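Local coordinates for protein urocanate hydratase (Paenibacillus sp. Soil724D2, PDB 7NED) that hydrates thiourocanate in bacterial ergothioneine breakdown, probably by the urocanase mechanism, and binds NAD+ and urocanate, at residues R24-V29 and H56-T61; R204-L209 and L213-E218; G307-D312 and E337-P342; E368-A373 and E378-W383. One frame throughout, in Å; residues are numbered along the deposited sequence.

How the contacts relate
The four contacts follow one another along the chain without overlap, and none touches another. Contact 1 joins two helices in the N-terminal urocanase region, contacts 2 and 3 fall in the Rossmann-like region, and contact 4 lies in the C-terminal region. Contacts 2 and 3 share the seven-stranded parallel sheet: strand 204-206 is one outermost strand, while 309-312 is next to the other, and the contact centres are about 26 Å apart. Contacts 1 and 3 sit on opposite sides of the chain's centre, about 38 Å between centres. Contacts 3 and 4 come nearest, with about 10 Å between closest atoms. The set thus samples all three regions; side chains of contacts 1 to 3 lie about 10 to 14 Å from bound urocanate or NAD+, not touching it.

Contact 1 (R24-V29 and H56-T61); sequences RMLENV and HAIVRT
Ile58 is the first residue of 56-61 to meet the facing helix, and it does so through a single methyl: its CG2 lies 3.8 Å from CD2 of Leu26. That methyl is held anti to the backbone N of Ile58, while the longer CG1 branch takes the place beside the N. One residue on, Val59 offers its own CG2 to the same leucine methyl, at 4.0 Å from Leu26 CD2, and here the side chains cross at about a right angle. One leucine branch is therefore shared between two consecutive residues, and within these segments the closest CA atoms, of Leu26 and Val59, are 8.7 Å apart. Further along, Thr61 turns back on its own helix: OG1 bonds to Ala57 O at 2.7 Å, on the opposite face of that carbonyl from Thr61 N, so one oxygen satisfies two donors. Trp127 touches both Leu26 and Ile58, and Leu23 meets Val59, extending this slender apolar seam. Ala57, Arg60 and Thr61 pack on Thr545, Lys544 and Ile543 of the second subunit. The arrangement is a helix-helix packing in the urocanase N-terminal region, between helices 17-31 and 52-64, the latter also reaching the dimer interface.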
loop_
_atom_site.group_PDB
_atom_site.type_symbol
_atom_site.label_atom_id
_atom_site.label_comp_id
_atom_site.label_asym_id
_atom_site.label_seq_id
_atom_site.Cartn_x
_atom_site.Cartn_y
_atom_site.Cartn_z
ATOM N N ARG A 24 13.942 -12.778 18.508
ATOM C CA ARG A 24 13.180 -13.691 19.361
ATOM C C ARG A 24 11.714 -13.740 18.982
ATOM O O ARG A 24 11.063 -14.771 19.167
ATOM C CB ARG A 24 13.338 -13.288 20.820
ATOM C CG ARG A 24 14.750 -13.540 21.289
ATOM C CD ARG A 24 14.887 -13.310 22.791
ATOM N NE ARG A 24 16.293 -13.462 23.177
ATOM C CZ ARG A 24 16.706 -13.635 24.434
ATOM N NH1 ARG A 24 15.824 -13.671 25.450
ATOM N NH2 ARG A 24 17.999 -13.771 24.675
ATOM N N MET A 25 11.147 -12.625 18.500
ATOM C CA MET A 25 9.758 -12.684 18.060
ATOM C C MET A 25 9.619 -13.569 16.825
ATOM O O MET A 25 8.629 -14.310 16.669
ATOM C CB MET A 25 9.273 -11.255 17.789
ATOM C CG MET A 25 9.071 -10.494 19.056
ATOM S SD MET A 25 8.433 -8.897 18.657
ATOM C CE MET A 25 6.639 -9.170 18.578
ATOM N N LEU A 26 10.595 -13.498 15.927
ATOM C CA LEU A 26 10.609 -14.426 14.797
ATOM C C LEU A 26 10.646 -15.876 15.282
ATOM O O LEU A 26 9.844 -16.720 14.853
ATOM C CB LEU A 26 11.799 -14.115 13.874
ATOM C CG LEU A 26 12.138 -15.143 12.803
ATOM C CD1 LEU A 26 10.955 -15.427 11.866
ATOM C CD2 LEU A 26 13.356 -14.714 12.000
ATOM N N GLU A 27 11.566 -16.179 16.196
ATOM C CA GLU A 27 11.635 -17.526 16.730
ATOM C C GLU A 27 10.325 -17.900 17.394
ATOM O O GLU A 27 9.850 -19.041 17.270
ATOM C CB GLU A 27 12.782 -17.619 17.723
ATOM C CG GLU A 27 14.129 -17.476 17.055
ATOM C CD GLU A 27 15.249 -17.329 18.046
ATOM O OE1 GLU A 27 15.059 -16.758 19.130
ATOM O OE2 GLU A 27 16.351 -17.819 17.741
ATOM N N ASN A 28 9.731 -16.941 18.110
ATOM C CA ASN A 28 8.531 -17.202 18.899
ATOM C C ASN A 28 7.318 -17.522 18.021
ATOM O O ASN A 28 6.492 -18.362 18.396
ATOM C CB ASN A 28 8.236 -16.001 19.802
ATOM C CG ASN A 28 7.132 -16.286 20.804
ATOM O OD1 ASN A 28 7.171 -17.313 21.503
ATOM N ND2 ASN A 28 6.139 -15.376 20.894
ATOM N N VAL A 29 7.158 -16.852 16.865
ATOM C CA VAL A 29 6.005 -17.213 16.037
ATOM C C VAL A 29 6.218 -18.594 15.429
ATOM O O VAL A 29 5.246 -19.298 15.130
ATOM C CB VAL A 29 5.686 -16.173 14.936
ATOM C CG1 VAL A 29 5.468 -14.781 15.533
ATOM C CG2 VAL A 29 6.768 -16.138 13.860
ATOM N N HIS A 56 17.086 -18.056 7.274
ATOM C CA HIS A 56 18.466 -18.027 7.763
ATOM C C HIS A 56 19.135 -16.690 7.481
ATOM O O HIS A 56 19.904 -16.191 8.317
ATOM C CB HIS A 56 19.273 -19.155 7.131
ATOM C CG HIS A 56 18.797 -20.509 7.558
ATOM N ND1 HIS A 56 18.890 -20.947 8.864
ATOM C CD2 HIS A 56 18.202 -21.506 6.863
ATOM C CE1 HIS A 56 18.381 -22.165 8.953
ATOM N NE2 HIS A 56 17.958 -22.527 7.754
ATOM N N ALA A 57 18.876 -16.106 6.300
ATOM C CA ALA A 57 19.480 -14.799 5.992
ATOM C C ALA A 57 18.887 -13.687 6.854
ATOM O O ALA A 57 19.614 -12.782 7.278
ATOM C CB ALA A 57 19.319 -14.474 4.503
ATOM N N ILE A 58 17.589 -13.756 7.181
ATOM C CA ILE A 58 17.030 -12.819 8.159
ATOM C C ILE A 58 17.724 -12.974 9.510
ATOM O O ILE A 58 18.104 -11.983 10.147
ATOM C CB ILE A 58 15.505 -13.020 8.283
ATOM C CG1 ILE A 58 14.795 -12.582 6.994
ATOM C CG2 ILE A 58 14.942 -12.282 9.512
ATOM C CD1 ILE A 58 13.319 -13.005 6.952
ATOM N N VAL A 59 17.882 -14.216 9.984
ATOM C CA VAL A 59 18.529 -14.431 11.271
ATOM C C VAL A 59 19.949 -13.876 11.263
ATOM O O VAL A 59 20.343 -13.136 12.177
ATOM C CB VAL A 59 18.488 -15.922 11.655
ATOM C CG1 VAL A 59 19.357 -16.179 12.897
ATOM C CG2 VAL A 59 17.052 -16.319 11.950
ATOM N N ARG A 60 20.742 -14.222 10.238
ATOM C CA ARG A 60 22.100 -13.670 10.136
ATOM C C ARG A 60 22.074 -12.147 10.156
ATOM O O ARG A 60 22.847 -11.500 10.880
ATOM C CB ARG A 60 22.797 -14.156 8.862
ATOM C CG ARG A 60 23.240 -15.604 8.903
ATOM C CD ARG A 60 24.133 -15.944 7.696
ATOM N NE ARG A 60 23.423 -15.785 6.436
ATOM C CZ ARG A 60 22.712 -16.743 5.835
ATOM N NH1 ARG A 60 22.618 -17.970 6.365
ATOM N NH2 ARG A 60 22.121 -16.470 4.679
ATOM N N THR A 61 21.197 -11.555 9.349
ATOM C CA THR A 61 21.163 -10.098 9.266
ATOM C C THR A 61 20.840 -9.458 10.611
ATOM O O THR A 61 21.462 -8.463 10.992
ATOM C CB THR A 61 20.146 -9.653 8.226
ATOM O OG1 THR A 61 20.479 -10.225 6.954
ATOM C CG2 THR A 61 20.168 -8.109 8.111
#

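Contact 2 (R204-L209 and L213-E218)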
loop_
_atom_site.group_PDB
_atom_site.type_symbol
_atom_site.label_atom_id
_atom_site.label_comp_id
_atom_site.label_asym_id
_atom_site.label_seq_id
_atom_site.Cartn_x
_atom_site.Cartn_y
_atom_site.Cartn_z
ATOM N N ARG A 204 -13.306 -30.851 27.230
ATOM C CA ARG A 204 -13.744 -32.200 26.906
ATOM C C ARG A 204 -13.653 -32.431 25.404
ATOM O O ARG A 204 -13.743 -31.488 24.621
ATOM C CB ARG A 204 -15.198 -32.464 27.323
ATOM C CG ARG A 204 -15.436 -32.339 28.793
ATOM C CD ARG A 204 -16.889 -32.622 29.138
ATOM N NE ARG A 204 -17.154 -32.296 30.528
ATOM C CZ ARG A 204 -18.366 -32.235 31.075
ATOM N NH1 ARG A 204 -19.460 -32.523 30.367
ATOM N NH2 ARG A 204 -18.477 -31.882 32.334
ATOM N N LYS A 205 -13.505 -33.702 25.002
ATOM C CA LYS A 205 -13.514 -34.070 23.588
ATOM C C LYS A 205 -14.348 -35.330 23.403
ATOM O O LYS A 205 -14.537 -36.119 24.327
ATOM C CB LYS A 205 -12.098 -34.302 23.041
ATOM C CG LYS A 205 -11.517 -35.656 23.478
ATOM C CD LYS A 205 -10.140 -35.944 22.852
ATOM C CE LYS A 205 -9.868 -37.448 22.743
ATOM N NZ LYS A 205 -8.611 -37.769 21.992
ATOM N N THR A 206 -14.858 -35.509 22.194
ATOM C CA THR A 206 -15.609 -36.706 21.882
ATOM C C THR A 206 -15.635 -36.854 20.373
ATOM O O THR A 206 -15.399 -35.888 19.633
ATOM C CB THR A 206 -17.024 -36.621 22.440
ATOM O OG1 THR A 206 -17.742 -37.810 22.106
ATOM C CG2 THR A 206 -17.756 -35.390 21.826
ATOM N N ARG A 207 -15.919 -38.076 19.913
ATOM C CA ARG A 207 -16.196 -38.297 18.496
ATOM C C ARG A 207 -17.678 -38.488 18.231
ATOM O O ARG A 207 -18.087 -38.629 17.075
ATOM C CB ARG A 207 -15.399 -39.490 17.963
ATOM C CG ARG A 207 -13.903 -39.217 17.918
ATOM C CD ARG A 207 -13.138 -40.416 17.438
ATOM N NE ARG A 207 -11.700 -40.302 17.674
ATOM C CZ ARG A 207 -10.802 -40.124 16.708
ATOM N NH1 ARG A 207 -11.198 -40.038 15.443
ATOM N NH2 ARG A 207 -9.513 -40.037 17.010
ATOM N N SER A 208 -18.500 -38.421 19.268
ATOM C CA SER A 208 -19.928 -38.658 19.144
ATOM C C SER A 208 -20.696 -37.351 19.303
ATOM O O SER A 208 -20.596 -36.698 20.345
ATOM C CB SER A 208 -20.367 -39.668 20.204
ATOM O OG SER A 208 -21.748 -39.591 20.338
ATOM N N LEU A 209 -21.499 -37.001 18.296
ATOM C CA LEU A 209 -22.335 -35.814 18.404
ATOM C C LEU A 209 -23.385 -35.963 19.504
ATOM O O LEU A 209 -23.692 -35.000 20.210
ATOM C CB LEU A 209 -23.010 -35.518 17.066
ATOM C CG LEU A 209 -24.086 -34.445 17.083
ATOM C CD1 LEU A 209 -23.510 -33.085 17.496
ATOM C CD2 LEU A 209 -24.814 -34.336 15.735
ATOM N N LEU A 213 -23.807 -33.324 22.537
ATOM C CA LEU A 213 -25.038 -32.594 22.840
ATOM C C LEU A 213 -25.539 -32.913 24.242
ATOM O O LEU A 213 -26.098 -32.039 24.915
ATOM C CB LEU A 213 -26.128 -32.912 21.819
ATOM C CG LEU A 213 -25.886 -32.457 20.377
ATOM C CD1 LEU A 213 -26.843 -33.156 19.423
ATOM C CD2 LEU A 213 -26.026 -30.937 20.259
ATOM N N LEU A 214 -25.347 -34.154 24.704
ATOM C CA LEU A 214 -25.708 -34.481 26.079
ATOM C C LEU A 214 -24.928 -33.616 27.063
ATOM O O LEU A 214 -25.503 -33.045 27.997
ATOM C CB LEU A 214 -25.458 -35.967 26.354
ATOM C CG LEU A 214 -25.537 -36.377 27.817
ATOM C CD1 LEU A 214 -26.991 -36.264 28.267
ATOM C CD2 LEU A 214 -25.013 -37.796 28.036
ATOM N N TRP A 215 -23.605 -33.522 26.873
ATOM C CA TRP A 215 -22.781 -32.627 27.691
ATOM C C TRP A 215 -23.242 -31.168 27.603
ATOM O O TRP A 215 -23.314 -30.458 28.619
ATOM C CB TRP A 215 -21.324 -32.759 27.252
ATOM C CG TRP A 215 -20.693 -34.042 27.640
ATOM C CD1 TRP A 215 -21.182 -34.971 28.513
ATOM C CD2 TRP A 215 -19.465 -34.580 27.121
ATOM N NE1 TRP A 215 -20.308 -36.040 28.603
ATOM C CE2 TRP A 215 -19.254 -35.827 27.750
ATOM C CE3 TRP A 215 -18.532 -34.129 26.174
ATOM C CZ2 TRP A 215 -18.140 -36.623 27.478
ATOM C CZ3 TRP A 215 -17.416 -34.913 25.904
ATOM C CH2 TRP A 215 -17.229 -36.155 26.554
ATOM N N ILE A 216 -23.524 -30.685 26.398
ATOM C CA ILE A 216 -23.986 -29.308 26.262
ATOM C C ILE A 216 -25.304 -29.136 26.999
ATOM O O ILE A 216 -25.531 -28.138 27.686
ATOM C CB ILE A 216 -24.147 -28.923 24.781
ATOM C CG1 ILE A 216 -22.790 -28.918 24.039
ATOM C CG2 ILE A 216 -24.899 -27.591 24.712
ATOM C CD1 ILE A 216 -21.761 -27.880 24.516
ATOM N N GLU A 217 -26.195 -30.113 26.872
ATOM C CA GLU A 217 -27.502 -29.982 27.512
ATOM C C GLU A 217 -27.377 -29.919 29.035
ATOM O O GLU A 217 -27.986 -29.060 29.687
ATOM C CB GLU A 217 -28.395 -31.142 27.088
ATOM C CG GLU A 217 -29.800 -30.960 27.576
ATOM C CD GLU A 217 -30.757 -31.946 26.965
ATOM O OE1 GLU A 217 -31.962 -31.638 27.006
ATOM O OE2 GLU A 217 -30.315 -33.009 26.459
ATOM N N GLU A 218 -26.592 -30.823 29.617
ATOM C CA GLU A 218 -26.375 -30.801 31.057
ATOM C C GLU A 218 -25.838 -29.462 31.527
ATOM O O GLU A 218 -26.240 -28.962 32.584
ATOM C CB GLU A 218 -25.414 -31.906 31.453
ATOM C CG GLU A 218 -25.426 -32.200 32.920
ATOM C CD GLU A 218 -24.658 -33.453 33.233
ATOM O OE1 GLU A 218 -23.547 -33.607 32.646
ATOM O OE2 GLU A 218 -25.144 -34.247 34.087
HETATM O O HOH W 1 -21.678 -31.284 30.848
#
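Strand 204-206, with Arg204 and Thr206 facing Trp215, runs at 147° to the N-to-C direction of helix segment 213-218, the two axes 10.6 Å apart at closest approach. This is the first half of a beta-alpha-beta unit in the Rossmann-like region, completed by strand 226-231. At the turn, Leu213 N donates to Leu209 O with an N-H...O angle of 163°, a bond of the helix's first turn, and Leu209 and Leu213 pack their branches obliquely. Just before it, Ser208 is the N-cap, its OG taking Glu211 N, while Thr206 OG1 forms an ST turn with Ser208 N and also bonds Glu211. The main contact is a cation-pi pair: Arg204 CZ stands 4.6 Å from the centroid of the five-membered ring of Trp215, over its face. The guanidinium is nearly upright, its plane 79° from the ring, and it presents its edge, with NH1 only 3.4 Å from Trp215 CG. The extended arginine chain lays CD over the six-membered ring in a CH-pi contact. A leucine in place of Trp215 would probably leave the Arg204 cation without its aromatic face and the guanidinium freer to turn. A water accepts from Arg204 NH1 at 2.6 Å and donates to Trp215 O.

Contact 3 (G307-D312 and E337-P342)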
loop_
_atom_site.group_PDB
_atom_site.type_symbol
_atom_site.label_atom_id
_atom_site.label_comp_id
_atom_site.label_asym_id
_atom_site.label_seq_id
_atom_site.Cartn_x
_atom_site.Cartn_y
_atom_site.Cartn_z
ATOM N N GLY A 307 -33.741 -18.439 15.127
ATOM C CA GLY A 307 -33.503 -17.581 16.273
ATOM C C GLY A 307 -32.087 -17.537 16.806
ATOM O O GLY A 307 -31.833 -16.785 17.753
ATOM N N ALA A 308 -31.151 -18.288 16.231
ATOM C CA ALA A 308 -29.764 -18.209 16.682
ATOM C C ALA A 308 -29.190 -16.841 16.343
ATOM O O ALA A 308 -29.582 -16.211 15.361
ATOM C CB ALA A 308 -28.917 -19.298 16.018
ATOM N N ILE A 309 -28.290 -16.363 17.195
ATOM C CA ILE A 309 -27.455 -15.218 16.857
ATOM C C ILE A 309 -26.290 -15.780 16.039
ATOM O O ILE A 309 -25.426 -16.480 16.576
ATOM C CB ILE A 309 -26.958 -14.483 18.108
ATOM C CG1 ILE A 309 -28.123 -14.022 18.999
ATOM C CG2 ILE A 309 -26.102 -13.276 17.714
ATOM C CD1 ILE A 309 -29.165 -13.220 18.263
ATOM N N VAL A 310 -26.238 -15.451 14.763
ATOM C CA VAL A 310 -25.290 -16.060 13.840
ATOM C C VAL A 310 -24.349 -14.982 13.308
ATOM O O VAL A 310 -24.784 -13.870 12.990
ATOM C CB VAL A 310 -26.057 -16.763 12.696
ATOM C CG1 VAL A 310 -25.112 -17.411 11.649
ATOM C CG2 VAL A 310 -27.082 -17.774 13.282
ATOM N N PHE A 311 -23.053 -15.292 13.240
ATOM C CA PHE A 311 -22.148 -14.270 12.733
ATOM C C PHE A 311 -20.905 -14.903 12.130
ATOM O O PHE A 311 -20.538 -16.041 12.425
ATOM C CB PHE A 311 -21.768 -13.243 13.825
ATOM C CG PHE A 311 -20.889 -13.806 14.902
ATOM C CD1 PHE A 311 -19.502 -13.679 14.828
ATOM C CD2 PHE A 311 -21.440 -14.499 15.963
ATOM C CE1 PHE A 311 -18.675 -14.209 15.816
ATOM C CE2 PHE A 311 -20.631 -15.035 16.982
ATOM C CZ PHE A 311 -19.232 -14.893 16.906
ATOM N N ASP A 312 -20.300 -14.131 11.227
ATOM C CA ASP A 312 -19.031 -14.453 10.591
ATOM C C ASP A 312 -17.893 -13.985 11.495
ATOM O O ASP A 312 -17.872 -12.826 11.944
ATOM C CB ASP A 312 -19.011 -13.752 9.219
ATOM C CG ASP A 312 -17.747 -13.996 8.412
ATOM O OD1 ASP A 312 -16.665 -14.194 8.998
ATOM O OD2 ASP A 312 -17.854 -13.922 7.159
ATOM N N GLU A 337 -18.725 -4.995 12.355
ATOM C CA GLU A 337 -19.825 -4.036 12.324
ATOM C C GLU A 337 -20.834 -4.332 13.435
ATOM O O GLU A 337 -21.404 -3.412 14.033
ATOM C CB GLU A 337 -20.516 -4.078 10.952
ATOM C CG GLU A 337 -21.618 -3.042 10.797
ATOM C CD GLU A 337 -22.990 -3.491 11.316
ATOM O OE1 GLU A 337 -23.195 -4.686 11.659
ATOM O OE2 GLU A 337 -23.866 -2.602 11.416
ATOM N N ALA A 338 -21.100 -5.607 13.695
ATOM C CA ALA A 338 -22.203 -5.928 14.616
ATOM C C ALA A 338 -21.825 -5.813 16.091
ATOM O O ALA A 338 -22.685 -5.452 16.916
ATOM C CB ALA A 338 -22.729 -7.333 14.349
ATOM N N PHE A 339 -20.587 -6.111 16.451
ATOM C CA PHE A 339 -20.252 -6.188 17.877
ATOM C C PHE A 339 -19.088 -5.316 18.321
ATOM O O PHE A 339 -19.174 -4.688 19.387
ATOM C CB PHE A 339 -19.972 -7.643 18.237
ATOM C CG PHE A 339 -21.073 -8.572 17.808
ATOM C CD1 PHE A 339 -22.392 -8.324 18.185
ATOM C CD2 PHE A 339 -20.813 -9.627 16.974
ATOM C CE1 PHE A 339 -23.430 -9.148 17.764
ATOM C CE2 PHE A 339 -21.841 -10.494 16.548
ATOM C CZ PHE A 339 -23.149 -10.251 16.948
ATOM N N LEU A 340 -17.990 -5.253 17.553
ATOM C CA LEU A 340 -16.793 -4.630 18.110
ATOM C C LEU A 340 -16.531 -3.213 17.601
ATOM O O LEU A 340 -15.681 -2.521 18.163
ATOM C CB LEU A 340 -15.553 -5.500 17.833
ATOM C CG LEU A 340 -15.564 -6.910 18.451
ATOM C CD1 LEU A 340 -14.215 -7.559 18.190
ATOM C CD2 LEU A 340 -15.905 -6.865 19.913
ATOM N N ARG A 341 -17.255 -2.737 16.595
ATOM C CA ARG A 341 -16.912 -1.436 16.036
ATOM C C ARG A 341 -16.977 -0.296 17.057
ATOM O O ARG A 341 -16.174 0.640 16.929
ATOM C CB ARG A 341 -17.797 -1.140 14.822
ATOM C CG ARG A 341 -17.330 0.154 14.039
ATOM C CD ARG A 341 -17.973 0.213 12.661
ATOM N NE ARG A 341 -17.412 -0.791 11.760
ATOM C CZ ARG A 341 -18.003 -1.230 10.657
ATOM N NH1 ARG A 341 -19.187 -0.730 10.295
ATOM N NH2 ARG A 341 -17.364 -2.102 9.870
ATOM N N PRO A 342 -17.835 -0.309 18.082
ATOM C CA PRO A 342 -17.752 0.774 19.073
ATOM C C PRO A 342 -16.413 0.821 19.772
ATOM O O PRO A 342 -15.981 1.907 20.171
ATOM C CB PRO A 342 -18.895 0.442 20.045
ATOM C CG PRO A 342 -19.889 -0.236 19.172
ATOM C CD PRO A 342 -19.064 -1.102 18.261
#
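Phe339 drives its edge into the face of Phe311, a T-shaped pair with ring planes at 85° and centroids 5.6 Å apart. The leading atom is CE2 of Phe339, which comes 3.8 Å from CG of Phe311 and nearly as close to its CB; the touch therefore falls at the root of the Phe311 ring. Phe311 is turned to receive it by a chi1 of 69°, which sets CG between the backbone N and the carbonyl carbon. Further round the Phe339 rim, CZ lies 4.3 Å from CG2 of Ile309, a looser apolar touch. One face of the Phe339 ring is covered by CB of its own neighbour Ala338, which sits over the ring centre. The cluster ties helix 335-344 to strand 309-312 of the parallel Rossmann-like sheet. Helix 133-150 packs against both rings, through Ile146 on each, with Ile142 on Phe311 and Ser145 on Phe339, while Ile250 of the adjoining strand also touches Phe311.

Contact 4 (E368-A373 and E378-W383)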
loop_
_atom_site.group_PDB
_atom_site.type_symbol
_atom_site.label_atom_id
_atom_site.label_comp_id
_atom_site.label_asym_id
_atom_site.label_seq_id
_atom_site.Cartn_x
_atom_site.Cartn_y
_atom_site.Cartn_z
ATOM N N GLU A 368 -0.113 -7.305 37.406
ATOM C CA GLU A 368 -0.359 -6.631 38.662
ATOM C C GLU A 368 -0.345 -5.107 38.498
ATOM O O GLU A 368 -1.119 -4.425 39.094
ATOM C CB GLU A 368 0.566 -7.114 39.752
ATOM C CG GLU A 368 0.209 -8.478 40.269
ATOM C CD GLU A 368 -1.152 -8.551 40.980
ATOM O OE1 GLU A 368 -1.661 -7.569 41.494
ATOM O OE2 GLU A 368 -1.738 -9.605 41.052
ATOM N N PHE A 369 0.539 -4.616 37.656
ATOM C CA PHE A 369 0.560 -3.215 37.376
ATOM C C PHE A 369 -0.754 -2.756 36.773
ATOM O O PHE A 369 -1.266 -1.772 37.166
ATOM C CB PHE A 369 1.667 -2.839 36.448
ATOM C CG PHE A 369 1.546 -1.449 35.957
ATOM C CD1 PHE A 369 1.930 -0.401 36.739
ATOM C CD2 PHE A 369 0.995 -1.184 34.737
ATOM C CE1 PHE A 369 1.772 0.891 36.318
ATOM C CE2 PHE A 369 0.845 0.116 34.305
ATOM C CZ PHE A 369 1.237 1.141 35.094
ATOM N N ILE A 370 -1.299 -3.516 35.853
ATOM C CA ILE A 370 -2.533 -3.088 35.206
ATOM C C ILE A 370 -3.688 -3.023 36.205
ATOM O O ILE A 370 -4.477 -2.067 36.210
ATOM C CB ILE A 370 -2.844 -4.020 34.021
ATOM C CG1 ILE A 370 -1.784 -3.827 32.900
ATOM C CG2 ILE A 370 -4.219 -3.728 33.512
ATOM C CD1 ILE A 370 -1.878 -4.846 31.700
ATOM N N LEU A 371 -3.807 -4.021 37.044
ATOM C CA LEU A 371 -4.861 -4.044 38.041
ATOM C C LEU A 371 -4.817 -2.821 38.997
ATOM O O LEU A 371 -5.829 -2.343 39.407
ATOM C CB LEU A 371 -4.792 -5.345 38.794
ATOM C CG LEU A 371 -5.019 -6.561 37.935
ATOM C CD1 LEU A 371 -4.811 -7.834 38.736
ATOM C CD2 LEU A 371 -6.348 -6.529 37.184
ATOM N N GLU A 372 -3.633 -2.313 39.268
ATOM C CA GLU A 372 -3.439 -1.186 40.128
ATOM C C GLU A 372 -3.586 0.143 39.406
ATOM O O GLU A 372 -4.149 1.037 39.917
ATOM C CB GLU A 372 -2.060 -1.184 40.780
ATOM C CG GLU A 372 -1.589 -2.453 41.456
ATOM C CD GLU A 372 -0.047 -2.580 41.628
ATOM O OE1 GLU A 372 0.743 -1.887 40.967
ATOM O OE2 GLU A 372 0.406 -3.407 42.426
ATOM N N ALA A 373 -3.024 0.252 38.225
ATOM C CA ALA A 373 -3.014 1.486 37.499
ATOM C C ALA A 373 -4.221 1.784 36.629
ATOM O O ALA A 373 -4.394 2.900 36.278
ATOM C CB ALA A 373 -1.729 1.614 36.706
ATOM N N GLU A 378 -13.028 -1.334 34.593
ATOM C CA GLU A 378 -13.398 -2.649 35.082
ATOM C C GLU A 378 -13.303 -3.701 33.984
ATOM O O GLU A 378 -13.126 -4.892 34.283
ATOM C CB GLU A 378 -14.798 -2.597 35.697
ATOM C CG GLU A 378 -14.777 -2.096 37.134
ATOM C CD GLU A 378 -16.167 -1.794 37.703
ATOM O OE1 GLU A 378 -17.111 -2.575 37.444
ATOM O OE2 GLU A 378 -16.311 -0.778 38.422
ATOM N N VAL A 379 -13.380 -3.287 32.718
ATOM C CA VAL A 379 -13.283 -4.245 31.622
ATOM C C VAL A 379 -11.892 -4.860 31.573
ATOM O O VAL A 379 -11.742 -6.087 31.623
ATOM C CB VAL A 379 -13.658 -3.579 30.291
ATOM C CG1 VAL A 379 -13.568 -4.584 29.155
ATOM C CG2 VAL A 379 -15.068 -3.044 30.398
ATOM N N ILE A 380 -10.856 -4.023 31.450
ATOM C CA ILE A 380 -9.507 -4.572 31.420
ATOM C C ILE A 380 -9.184 -5.281 32.722
ATOM O O ILE A 380 -8.468 -6.293 32.722
ATOM C CB ILE A 380 -8.443 -3.506 31.078
ATOM C CG1 ILE A 380 -7.120 -4.220 30.736
ATOM C CG2 ILE A 380 -8.159 -2.528 32.234
ATOM C CD1 ILE A 380 -7.167 -5.099 29.470
ATOM N N ALA A 381 -9.690 -4.770 33.852
ATOM C CA ALA A 381 -9.417 -5.420 35.143
ATOM C C ALA A 381 -9.993 -6.827 35.185
ATOM O O ALA A 381 -9.316 -7.777 35.593
ATOM C CB ALA A 381 -9.981 -4.578 36.290
ATOM N N ASN A 382 -11.244 -6.976 34.760
ATOM C CA ASN A 382 -11.839 -8.301 34.605
ATOM C C ASN A 382 -11.006 -9.173 33.674
ATOM O O ASN A 382 -10.710 -10.328 33.994
ATOM C CB ASN A 382 -13.271 -8.168 34.070
ATOM C CG ASN A 382 -13.895 -9.520 33.678
ATOM O OD1 ASN A 382 -14.169 -9.784 32.475
ATOM N ND2 ASN A 382 -14.099 -10.391 34.670
ATOM N N TRP A 383 -10.624 -8.640 32.500
ATOM C CA TRP A 383 -9.926 -9.470 31.523
ATOM C C TRP A 383 -8.591 -9.971 32.079
ATOM O O TRP A 383 -8.250 -11.153 31.956
ATOM C CB TRP A 383 -9.705 -8.690 30.201
ATOM C CG TRP A 383 -8.823 -9.518 29.389
ATOM C CD1 TRP A 383 -7.503 -9.282 29.094
ATOM C CD2 TRP A 383 -9.139 -10.787 28.836
ATOM N NE1 TRP A 383 -6.984 -10.334 28.364
ATOM C CE2 TRP A 383 -7.973 -11.272 28.200
ATOM C CE3 TRP A 383 -10.300 -11.575 28.822
ATOM C CZ2 TRP A 383 -7.939 -12.492 27.548
ATOM C CZ3 TRP A 383 -10.265 -12.785 28.163
ATOM C CH2 TRP A 383 -9.091 -13.242 27.548
#
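Ile370 and Ile380 meet on the buried side of a helical hairpin, in which helix 378-390 turns back along helix 360-373 after a short loop in the C-terminal urocanase region. The pair is purely apolar: CG2 of Ile370 lies 4.0 Å from CG1 of Ile380, and the side chains cross at about a right angle. With chi1 at -167°, CG1 of Ile380 stands anti to the backbone N, and this is the branch that meets Ile370. Neighbouring elements close over this side, for Phe403 touches both isoleucines, Phe374 rests on Ile380 and Leu411 of helix 407-420 on Ile370. Within the two segments the backbones are closest at Leu371 and Ala381, with CA atoms 5.6 Å apart, an approach that the small alanine side chain permits. Toward the solvent the contact thins: Leu371 is itself only partly covered, although Ile384, Arg385 and Arg388 of the next turns also touch it. Nearby, Glu368 forms a salt bridge with Arg388, the same arginine whose side chain packs on Leu371. No hydrogen bond joins the two segments. At the border of the two sides, Leu371 bends its end onto the facing backbone, and CD2 comes to 3.6 Å from Ala381 O but stays 4.2 Å from Ala381 CB.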